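Local coordinates for protein probable glutathione S-transferase (PDB 3H1N) that probably conjugates the thiol of glutathione to electrophilic substrates, at residues His98-Pro103 with Gly179-Ala184; Ala184-Tyr189 with Ala218-Leu223. One frame throughout, in Å; residues are numbered along the deposited sequence.

Contact 1. Residues His98-Pro103 with Gly179-Ala184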
loop_
_atom_site.group_PDB
_atom_site.type_symbol
_atom_site.label_atom_id
_atom_site.label_comp_id
_atom_site.label_asym_id
_atom_site.label_seq_id
_atom_site.Cartn_x
_atom_site.Cartn_y
_atom_site.Cartn_z
ATOM N N HIS B 98 -6.864 19.739 -2.065
ATOM C CA HIS B 98 -8.116 20.205 -1.456
ATOM C C HIS B 98 -8.070 20.342 0.062
ATOM O O HIS B 98 -9.106 20.544 0.702
ATOM C CB HIS B 98 -9.288 19.311 -1.878
ATOM C CG HIS B 98 -9.527 19.310 -3.356
ATOM N ND1 HIS B 98 -10.357 20.218 -3.975
ATOM C CD2 HIS B 98 -9.017 18.534 -4.343
ATOM C CE1 HIS B 98 -10.358 19.997 -5.279
ATOM N NE2 HIS B 98 -9.552 18.982 -5.528
ATOM N N GLY B 99 -6.878 20.245 0.646
ATOM C CA GLY B 99 -6.731 20.471 2.088
ATOM C C GLY B 99 -7.372 19.399 2.964
ATOM O O GLY B 99 -7.817 19.689 4.075
ATOM N N LEU B 100 -7.419 18.161 2.471
ATOM C CA LEU B 100 -7.950 17.037 3.273
ATOM C C LEU B 100 -6.857 16.377 4.113
ATOM O O LEU B 100 -7.050 15.297 4.690
ATOM C CB LEU B 100 -8.639 15.997 2.373
ATOM C CG LEU B 100 -9.651 16.542 1.357
ATOM C CD1 LEU B 100 -10.389 15.401 0.694
ATOM C CD2 LEU B 100 -10.628 17.525 2.018
ATOM N N ALA B 101 -5.690 17.012 4.137
ATOM C CA ALA B 101 -4.566 16.570 4.946
ATOM C C ALA B 101 -3.799 17.817 5.402
ATOM O O ALA B 101 -4.010 18.903 4.845
ATOM C CB ALA B 101 -3.669 15.644 4.140
ATOM N N PRO B 102 -2.901 17.669 6.403
ATOM C CA PRO B 102 -2.187 18.822 6.953
ATOM C C PRO B 102 -1.411 19.590 5.874
ATOM O O PRO B 102 -1.084 19.014 4.835
ATOM C CB PRO B 102 -1.243 18.188 7.983
ATOM C CG PRO B 102 -1.911 16.914 8.378
ATOM C CD PRO B 102 -2.567 16.424 7.122
ATOM N N PRO B 103 -1.151 20.896 6.105
ATOM C CA PRO B 103 -0.448 21.700 5.106
ATOM C C PRO B 103 1.061 21.440 5.093
ATOM O O PRO B 103 1.738 21.788 4.130
ATOM C CB PRO B 103 -0.757 23.145 5.530
ATOM C CG PRO B 103 -1.101 23.075 6.978
ATOM C CD PRO B 103 -1.689 21.714 7.214
ATOM N N GLY B 179 -6.144 20.241 13.331
ATOM C CA GLY B 179 -7.299 20.942 13.877
ATOM C C GLY B 179 -8.637 20.614 13.236
ATOM O O GLY B 179 -9.625 21.315 13.473
ATOM N N ARG B 180 -8.666 19.546 12.437
ATOM C CA ARG B 180 -9.882 19.044 11.764
ATOM C C ARG B 180 -9.666 17.609 11.277
ATOM O O ARG B 180 -8.542 17.103 11.330
ATOM C CB ARG B 180 -10.273 19.937 10.579
ATOM C CG ARG B 180 -9.153 20.220 9.582
ATOM C CD ARG B 180 -9.715 20.641 8.230
ATOM N NE ARG B 180 -10.197 19.484 7.471
ATOM C CZ ARG B 180 -10.805 19.547 6.286
ATOM N NH1 ARG B 180 -11.198 18.433 5.684
ATOM N NH2 ARG B 180 -11.032 20.718 5.700
ATOM N N TRP B 181 -10.728 16.957 10.795
ATOM C CA TRP B 181 -10.578 15.630 10.173
ATOM C C TRP B 181 -9.693 15.697 8.932
ATOM O O TRP B 181 -9.667 16.715 8.239
ATOM C CB TRP B 181 -11.926 14.960 9.831
ATOM C CG TRP B 181 -12.824 15.708 8.841
ATOM C CD1 TRP B 181 -13.867 16.537 9.155
ATOM C CD2 TRP B 181 -12.766 15.666 7.403
ATOM N NE1 TRP B 181 -14.454 17.019 8.003
ATOM C CE2 TRP B 181 -13.799 16.503 6.917
ATOM C CE3 TRP B 181 -11.938 15.009 6.479
ATOM C CZ2 TRP B 181 -14.026 16.706 5.540
ATOM C CZ3 TRP B 181 -12.165 15.206 5.113
ATOM C CH2 TRP B 181 -13.197 16.047 4.656
ATOM N N SER B 182 -8.963 14.608 8.700
ATOM C CA SER B 182 -8.192 14.384 7.479
ATOM C C SER B 182 -8.809 13.182 6.763
ATOM O O SER B 182 -9.677 12.504 7.323
ATOM C CB SER B 182 -6.732 14.078 7.818
ATOM O OG SER B 182 -6.616 12.763 8.349
ATOM N N TYR B 183 -8.363 12.884 5.539
ATOM C CA TYR B 183 -8.940 11.729 4.853
ATOM C C TYR B 183 -8.659 10.391 5.558
ATOM O O TYR B 183 -9.456 9.463 5.443
ATOM C CB TYR B 183 -8.547 11.685 3.386
ATOM C CG TYR B 183 -7.081 11.503 3.102
ATOM C CD1 TYR B 183 -6.479 10.247 3.207
ATOM C CD2 TYR B 183 -6.306 12.568 2.646
ATOM C CE1 TYR B 183 -5.123 10.067 2.901
ATOM C CE2 TYR B 183 -4.955 12.397 2.330
ATOM C CZ TYR B 183 -4.369 11.147 2.468
ATOM O OH TYR B 183 -3.028 10.960 2.141
ATOM N N ALA B 184 -7.541 10.306 6.288
ATOM C CA ALA B 184 -7.225 9.114 7.077
ATOM C C ALA B 184 -8.243 8.889 8.218
ATOM O O ALA B 184 -8.559 7.738 8.557
ATOM C CB ALA B 184 -5.810 9.188 7.618
#

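Contact 2. Residues Ala184-Tyr189 with Ala218-Leu223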
loop_
_atom_site.group_PDB
_atom_site.type_symbol
_atom_site.label_atom_id
_atom_site.label_comp_id
_atom_site.label_asym_id
_atom_site.label_seq_id
_atom_site.Cartn_x
_atom_site.Cartn_y
_atom_site.Cartn_z
ATOM N N ALA B 184 -7.541 10.306 6.288
ATOM C CA ALA B 184 -7.225 9.114 7.077
ATOM C C ALA B 184 -8.243 8.889 8.218
ATOM O O ALA B 184 -8.559 7.738 8.557
ATOM C CB ALA B 184 -5.810 9.188 7.618
ATOM N N ASP B 185 -8.757 9.974 8.790
ATOM C CA ASP B 185 -9.835 9.861 9.782
ATOM C C ASP B 185 -11.101 9.252 9.178
ATOM O O ASP B 185 -11.757 8.408 9.817
ATOM C CB ASP B 185 -10.154 11.210 10.445
ATOM C CG ASP B 185 -8.965 11.800 11.166
ATOM O OD1 ASP B 185 -8.662 11.360 12.292
ATOM O OD2 ASP B 185 -8.341 12.728 10.612
ATOM N N LEU B 186 -11.454 9.676 7.956
ATOM C CA LEU B 186 -12.624 9.100 7.269
ATOM C C LEU B 186 -12.407 7.627 6.941
ATOM O O LEU B 186 -13.297 6.795 7.118
ATOM C CB LEU B 186 -12.952 9.867 5.989
ATOM C CG LEU B 186 -13.156 11.375 6.078
ATOM C CD1 LEU B 186 -13.567 11.889 4.700
ATOM C CD2 LEU B 186 -14.211 11.759 7.146
ATOM N N SER B 187 -11.210 7.309 6.476
ATOM C CA SER B 187 -10.849 5.935 6.164
ATOM C C SER B 187 -10.901 5.054 7.413
ATOM O O SER B 187 -11.316 3.889 7.345
ATOM C CB SER B 187 -9.450 5.909 5.547
ATOM O OG SER B 187 -9.459 6.590 4.292
ATOM N N LEU B 188 -10.488 5.614 8.549
ATOM C CA LEU B 188 -10.428 4.851 9.796
ATOM C C LEU B 188 -11.848 4.531 10.248
ATOM O O LEU B 188 -12.156 3.392 10.659
ATOM C CB LEU B 188 -9.642 5.610 10.882
ATOM C CG LEU B 188 -9.422 4.901 12.245
ATOM C CD1 LEU B 188 -8.790 3.496 12.087
ATOM C CD2 LEU B 188 -8.584 5.764 13.186
ATOM N N TYR B 189 -12.723 5.522 10.136
ATOM C CA TYR B 189 -14.140 5.293 10.400
ATOM C C TYR B 189 -14.652 4.147 9.515
ATOM O O TYR B 189 -15.347 3.235 9.998
ATOM C CB TYR B 189 -14.970 6.585 10.196
ATOM C CG TYR B 189 -16.366 6.329 9.667
ATOM C CD1 TYR B 189 -17.450 6.135 10.531
ATOM C CD2 TYR B 189 -16.604 6.279 8.293
ATOM C CE1 TYR B 189 -18.707 5.874 10.033
ATOM C CE2 TYR B 189 -17.846 6.008 7.796
ATOM C CZ TYR B 189 -18.889 5.816 8.655
ATOM O OH TYR B 189 -20.124 5.556 8.128
ATOM N N ALA B 218 -17.441 7.277 15.919
ATOM C CA ALA B 218 -18.715 7.946 16.174
ATOM C C ALA B 218 -18.695 9.401 15.700
ATOM O O ALA B 218 -19.707 9.912 15.233
ATOM C CB ALA B 218 -19.072 7.872 17.643
ATOM N N ARG B 219 -17.543 10.054 15.833
ATOM C CA ARG B 219 -17.399 11.456 15.472
ATOM C C ARG B 219 -17.583 11.631 13.956
ATOM O O ARG B 219 -18.318 12.512 13.506
ATOM C CB ARG B 219 -16.027 11.969 15.925
ATOM C CG ARG B 219 -15.921 13.480 15.995
ATOM C CD ARG B 219 -14.556 13.968 16.503
ATOM N NE ARG B 219 -14.538 15.434 16.547
ATOM C CZ ARG B 219 -13.472 16.180 16.826
ATOM N NH1 ARG B 219 -12.302 15.607 17.081
ATOM N NH2 ARG B 219 -13.570 17.508 16.822
ATOM N N VAL B 220 -16.921 10.779 13.178
ATOM C CA VAL B 220 -17.042 10.830 11.724
ATOM C C VAL B 220 -18.455 10.511 11.265
ATOM O O VAL B 220 -18.979 11.154 10.352
ATOM C CB VAL B 220 -16.068 9.862 11.036
ATOM C CG1 VAL B 220 -16.293 9.868 9.505
ATOM C CG2 VAL B 220 -14.642 10.243 11.362
ATOM N N ALA B 221 -19.054 9.501 11.890
ATOM C CA ALA B 221 -20.417 9.102 11.590
ATOM C C ALA B 221 -21.390 10.272 11.729
ATOM O O ALA B 221 -22.379 10.330 11.003
ATOM C CB ALA B 221 -20.842 7.958 12.490
ATOM N N GLU B 222 -21.085 11.202 12.642
ATOM C CA GLU B 222 -21.931 12.371 12.932
ATOM C C GLU B 222 -21.588 13.669 12.179
ATOM O O GLU B 222 -22.263 14.670 12.346
ATOM C CB GLU B 222 -21.919 12.678 14.440
ATOM C CG GLU B 222 -22.316 11.517 15.334
ATOM C CD GLU B 222 -23.776 11.145 15.188
ATOM O OE1 GLU B 222 -24.628 12.064 15.200
ATOM O OE2 GLU B 222 -24.072 9.935 15.052
ATOM N N LEU B 223 -20.532 13.668 11.369
ATOM C CA LEU B 223 -20.135 14.883 10.651
ATOM C C LEU B 223 -21.268 15.425 9.784
ATOM O O LEU B 223 -21.853 14.667 9.002
ATOM C CB LEU B 223 -18.908 14.589 9.777
ATOM C CG LEU B 223 -17.595 14.462 10.540
ATOM C CD1 LEU B 223 -16.491 13.987 9.579
ATOM C CD2 LEU B 223 -17.216 15.776 11.219
#

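Contact 1. Residues His98-Pro103 with Gly179-Ala184
Leu-100 and Ala-101 pack against Ser-182 and Tyr-183 where the linker between the two domains of the glutathione S-transferase fold meets the start of helix 183-198. This is a buried contact with one more open side. On the tight side Leu-100 O accepts Tyr-183 N at 2.9 Å. The donor lies nearly in line with the C=O bond, but the N-H...O angle is bent, at 145°. The same oxygen lies 3.1 Å from Ser-182 CA, in a CH...O contact. The linker carbonyl thus takes up an amide at the first turn of the helix. Ser-182 is the N-cap, and its OG weakly accepts Ala-184 N. The Tyr-183 ring lies obliquely to Ala-101, with CE2 3.9 Å from Ala-101 CB. Its other neighbours include Leu-91 and Val-111, on the helices that the linker joins. Leu-100 CD2 lies 4.0 Å from Trp-181 CH2, and the two side chains run side by side.

Gly-99 and Arg-180 form the looser side and are partly exposed. The Arg-180 chain bends at chi3 (-78°) and brings NH1 over one face of the Trp-181 ring, near its rim. Gly-99 O sits over the centre of one guanidinium face, 3.7 Å from Arg-180 CZ. In the guanidinium plane, Arg-180 NE bonds to Trp-181 O at 2.9 Å and 167°; NH1 adds a weak bond to that oxygen, which helps to hold the group's rotation.

Contact 2. Residues Ala184-Tyr189 with Ala218-Leu223
Val-220 sets its side chain against Leu-186 and Tyr-189, joining the first turns of helix 183-198 to the end of helix 211-221. Both helices belong to the all-helical C-terminal domain of the glutathione S-transferase fold. Followed outward, Val-220 first meets Tyr-189 with its CB, 3.6 Å from Tyr-189 CB. The chain then divides. With chi1 at 176°, CG1 lies anti to the backbone N of Val-220 and drops between Tyr-189 and Leu-186. There it is 3.5 Å from Tyr-189 CG and 3.7 Å from Leu-186 CD2. The Leu-186 and Val-220 side chains cross at about a right angle. The other methyl, CG2, ends 3.8 Å from Asp-185 O. That oxygen accepts Tyr-189 N within its own helix, so its polar need is met although a methyl lies against it.

The Tyr-189 ring passes on obliquely to Ala-221, with CE1 3.9 Å from Ala-221 CB. The Tyr-189 ring also meets the ring of His-217, the planes about 20° apart. At the other end of the contact, Leu-186 CD2 touches Leu-223 CD1 at 4.0 Å. Leu-223 follows the last turn of helix 211-221. Leu-226 of helix 224-230 also packs on Leu-186 and Val-220. The Asp-185 carboxylate turns to other partners, and its OD1 accepts Leu-175 N.

No hydrogen bond joins the two segments. The side-chain contacts are apolar, so shape fit rather than bond direction probably governs how the segments meet here.

How the contacts relate
Contact 1 closes before contact 2 opens along the chain, and both use helix 183-198. Ala-184 belongs to both, and their centres are about 12 Å apart. Trp-181 bridges them. Its CZ3 lies 3.6 Å from Leu-186 CD1, and its CD1 lies 3.7 Å from Leu-223 CD1. Its NE1 bonds to Glu-225 of helix 224-230. One indole therefore connects the interdomain linker with the helical core. Asp-185 OD2 of contact 2 accepts Ser-182 N of contact 1, consistent with the Ser-X-X-Asp N-capping box known at this helix in glutathione S-transferases. No catalytic or glutathione-binding role is known for the residues of either contact.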